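Local coordinates for protein putative peptidyl-arginine deiminase (Chlorobium tepidum, PDB 1XKN) that probably deiminates the guanidinium group of arginine residues or of agmatine, as expected for a Porphyromonas-type peptidyl-arginine deiminase, at residues P9-P14 and N288-N293. Numbering follows the deposited sequence.
Sequences PPEWAP and NFYIAN
A type I beta turn, Pro10 to Ala13, lies in the loop between strands 5-7 and 15-21 and meets the short outer strand 290-291 through Glu11 and Ile291, within the deiminase fold of the guanidino-group modifying enzymes. The turn is closed by Ala13 N donating to Pro10 O at 3.1 Å. Across the contact Ile291 N donates to Glu11 OE2 at 3.0 Å with an N-H...O angle of 171°, a nearly straight bond that uses the anti lone pair of the carboxylate. Glu11 reaches it with CG anti to its own N (chi1 -166°) and an extended chain beyond, which carries the carboxylate to the strand backbone. The same OE2 also lies 3.4 Å from Tyr290 CD1, with carboxylate and ring planes 43° apart, an oblique approach. Arg223 forms a salt bridge with OE2 and His338 a hydrogen bond with OE1, so the buried carboxylate has partners on both oxygens. Tyr290 OH is hydrogen-bonded to Thr18 on strand 15-21. Ile291 points toward the turn, and its CG2, anti to the backbone N, touches Trp12 CA at 3.8 Å and Trp12 CB at 4.0 Å, while CD1 comes near the plane of the indole at its edge. Pro10 CB lies over the centre of one indole face, 3.4 Å above the ring plane, which packs the first and third residues of the turn together. Farther along, toward Ala13 and Asn293, the link is by water. Asn293 OD1 also accepts from His15 N, and a water lies within hydrogen-bonding distance of both Asn293 OD1 and Ala13 O, 2.8 Å from each, and bridges them.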
loop_
_atom_site.group_PDB
_atom_site.type_symbol
_atom_site.label_atom_id
_atom_site.label_comp_id
_atom_site.label_asym_id
_atom_site.label_seq_id
_atom_site.Cartn_x
_atom_site.Cartn_y
_atom_site.Cartn_z
ATOM N N PRO A 9 0.272 12.767 -3.533
ATOM C CA PRO A 9 0.518 13.060 -2.120
ATOM C C PRO A 9 1.154 11.871 -1.415
ATOM O O PRO A 9 0.922 10.719 -1.789
ATOM C CB PRO A 9 -0.880 13.342 -1.576
ATOM C CG PRO A 9 -1.596 13.901 -2.763
ATOM C CD PRO A 9 -1.142 12.989 -3.877
ATOM N N PRO A 10 1.977 12.136 -0.391
ATOM C CA PRO A 10 2.606 11.032 0.335
ATOM C C PRO A 10 1.523 10.385 1.197
ATOM O O PRO A 10 0.476 10.987 1.443
ATOM C CB PRO A 10 3.685 11.730 1.159
ATOM C CG PRO A 10 3.058 13.052 1.460
ATOM C CD PRO A 10 2.410 13.437 0.146
ATOM N N GLU A 11 1.769 9.164 1.654
ATOM C CA GLU A 11 0.784 8.450 2.444
ATOM C C GLU A 11 0.436 9.129 3.767
ATOM O O GLU A 11 -0.648 8.915 4.307
ATOM C CB GLU A 11 1.271 7.026 2.697
ATOM C CG GLU A 11 0.212 6.086 3.219
ATOM C CD GLU A 11 0.650 4.643 3.120
ATOM O OE1 GLU A 11 0.868 4.178 1.982
ATOM O OE2 GLU A 11 0.781 3.982 4.171
ATOM N N TRP A 12 1.346 9.945 4.289
ATOM C CA TRP A 12 1.096 10.626 5.553
ATOM C C TRP A 12 0.338 11.946 5.396
ATOM O O TRP A 12 0.029 12.602 6.389
ATOM C CB TRP A 12 2.409 10.870 6.305
ATOM C CG TRP A 12 3.384 11.727 5.565
ATOM C CD1 TRP A 12 3.355 13.087 5.440
ATOM C CD2 TRP A 12 4.517 11.278 4.820
ATOM N NE1 TRP A 12 4.404 13.514 4.661
ATOM C CE2 TRP A 12 5.135 12.423 4.269
ATOM C CE3 TRP A 12 5.075 10.016 4.564
ATOM C CZ2 TRP A 12 6.280 12.343 3.475
ATOM C CZ3 TRP A 12 6.214 9.940 3.773
ATOM C CH2 TRP A 12 6.804 11.098 3.242
ATOM N N ALA A 13 0.040 12.340 4.160
ATOM C CA ALA A 13 -0.711 13.568 3.930
ATOM C C ALA A 13 -2.144 13.305 4.386
ATOM O O ALA A 13 -2.575 12.159 4.450
ATOM C CB ALA A 13 -0.685 13.938 2.445
ATOM N N PRO A 14 -2.903 14.365 4.713
ATOM C CA PRO A 14 -4.292 14.204 5.165
ATOM C C PRO A 14 -5.152 13.371 4.214
ATOM O O PRO A 14 -5.104 13.560 2.998
ATOM C CB PRO A 14 -4.785 15.646 5.271
ATOM C CG PRO A 14 -3.548 16.383 5.679
ATOM C CD PRO A 14 -2.502 15.784 4.759
ATOM N N ASN A 288 5.107 -3.366 5.913
ATOM C CA ASN A 288 3.809 -3.349 5.255
ATOM C C ASN A 288 2.745 -2.729 6.164
ATOM O O ASN A 288 1.649 -3.266 6.321
ATOM C CB ASN A 288 3.410 -4.775 4.844
ATOM C CG ASN A 288 2.528 -4.799 3.603
ATOM O OD1 ASN A 288 2.962 -4.433 2.505
ATOM N ND2 ASN A 288 1.285 -5.221 3.773
ATOM N N PHE A 289 3.089 -1.586 6.750
ATOM C CA PHE A 289 2.192 -0.849 7.634
ATOM C C PHE A 289 1.429 0.186 6.812
ATOM O O PHE A 289 1.784 0.468 5.667
ATOM C CB PHE A 289 2.993 -0.141 8.741
ATOM C CG PHE A 289 3.987 0.881 8.233
ATOM C CD1 PHE A 289 3.575 2.164 7.876
ATOM C CD2 PHE A 289 5.334 0.555 8.105
ATOM C CE1 PHE A 289 4.493 3.105 7.402
ATOM C CE2 PHE A 289 6.260 1.485 7.632
ATOM C CZ PHE A 289 5.839 2.765 7.277
ATOM N N TYR A 290 0.371 0.746 7.390
ATOM C CA TYR A 290 -0.408 1.760 6.696
ATOM C C TYR A 290 -0.522 3.007 7.560
ATOM O O TYR A 290 -0.840 2.920 8.750
ATOM C CB TYR A 290 -1.811 1.238 6.369
ATOM C CG TYR A 290 -2.705 2.283 5.734
ATOM C CD1 TYR A 290 -2.389 2.839 4.491
ATOM C CD2 TYR A 290 -3.865 2.718 6.371
ATOM C CE1 TYR A 290 -3.208 3.799 3.899
ATOM C CE2 TYR A 290 -4.694 3.683 5.787
ATOM C CZ TYR A 290 -4.360 4.214 4.555
ATOM O OH TYR A 290 -5.181 5.157 3.980
ATOM N N ILE A 291 -0.258 4.166 6.963
ATOM C CA ILE A 291 -0.353 5.429 7.685
ATOM C C ILE A 291 -1.748 6.013 7.462
ATOM O O ILE A 291 -2.133 6.271 6.324
ATOM C CB ILE A 291 0.677 6.464 7.167
ATOM C CG1 ILE A 291 2.093 5.887 7.230
ATOM C CG2 ILE A 291 0.589 7.739 8.006
ATOM C CD1 ILE A 291 3.088 6.650 6.358
ATOM N N ALA A 292 -2.507 6.192 8.540
ATOM C CA ALA A 292 -3.844 6.781 8.464
ATOM C C ALA A 292 -3.757 8.165 9.103
ATOM O O ALA A 292 -2.689 8.558 9.567
ATOM C CB ALA A 292 -4.851 5.909 9.208
ATOM N N ASN A 293 -4.863 8.902 9.146
ATOM C CA ASN A 293 -4.832 10.242 9.726
ATOM C C ASN A 293 -4.431 10.301 11.196
ATOM O O ASN A 293 -3.556 11.077 11.572
ATOM C CB ASN A 293 -6.188 10.940 9.546
ATOM C CG ASN A 293 -6.459 11.339 8.110
ATOM O OD1 ASN A 293 -5.591 11.228 7.241
ATOM N ND2 ASN A 293 -7.671 11.821 7.852
HETATM O O HOH W 1 -2.804 10.938 7.011
#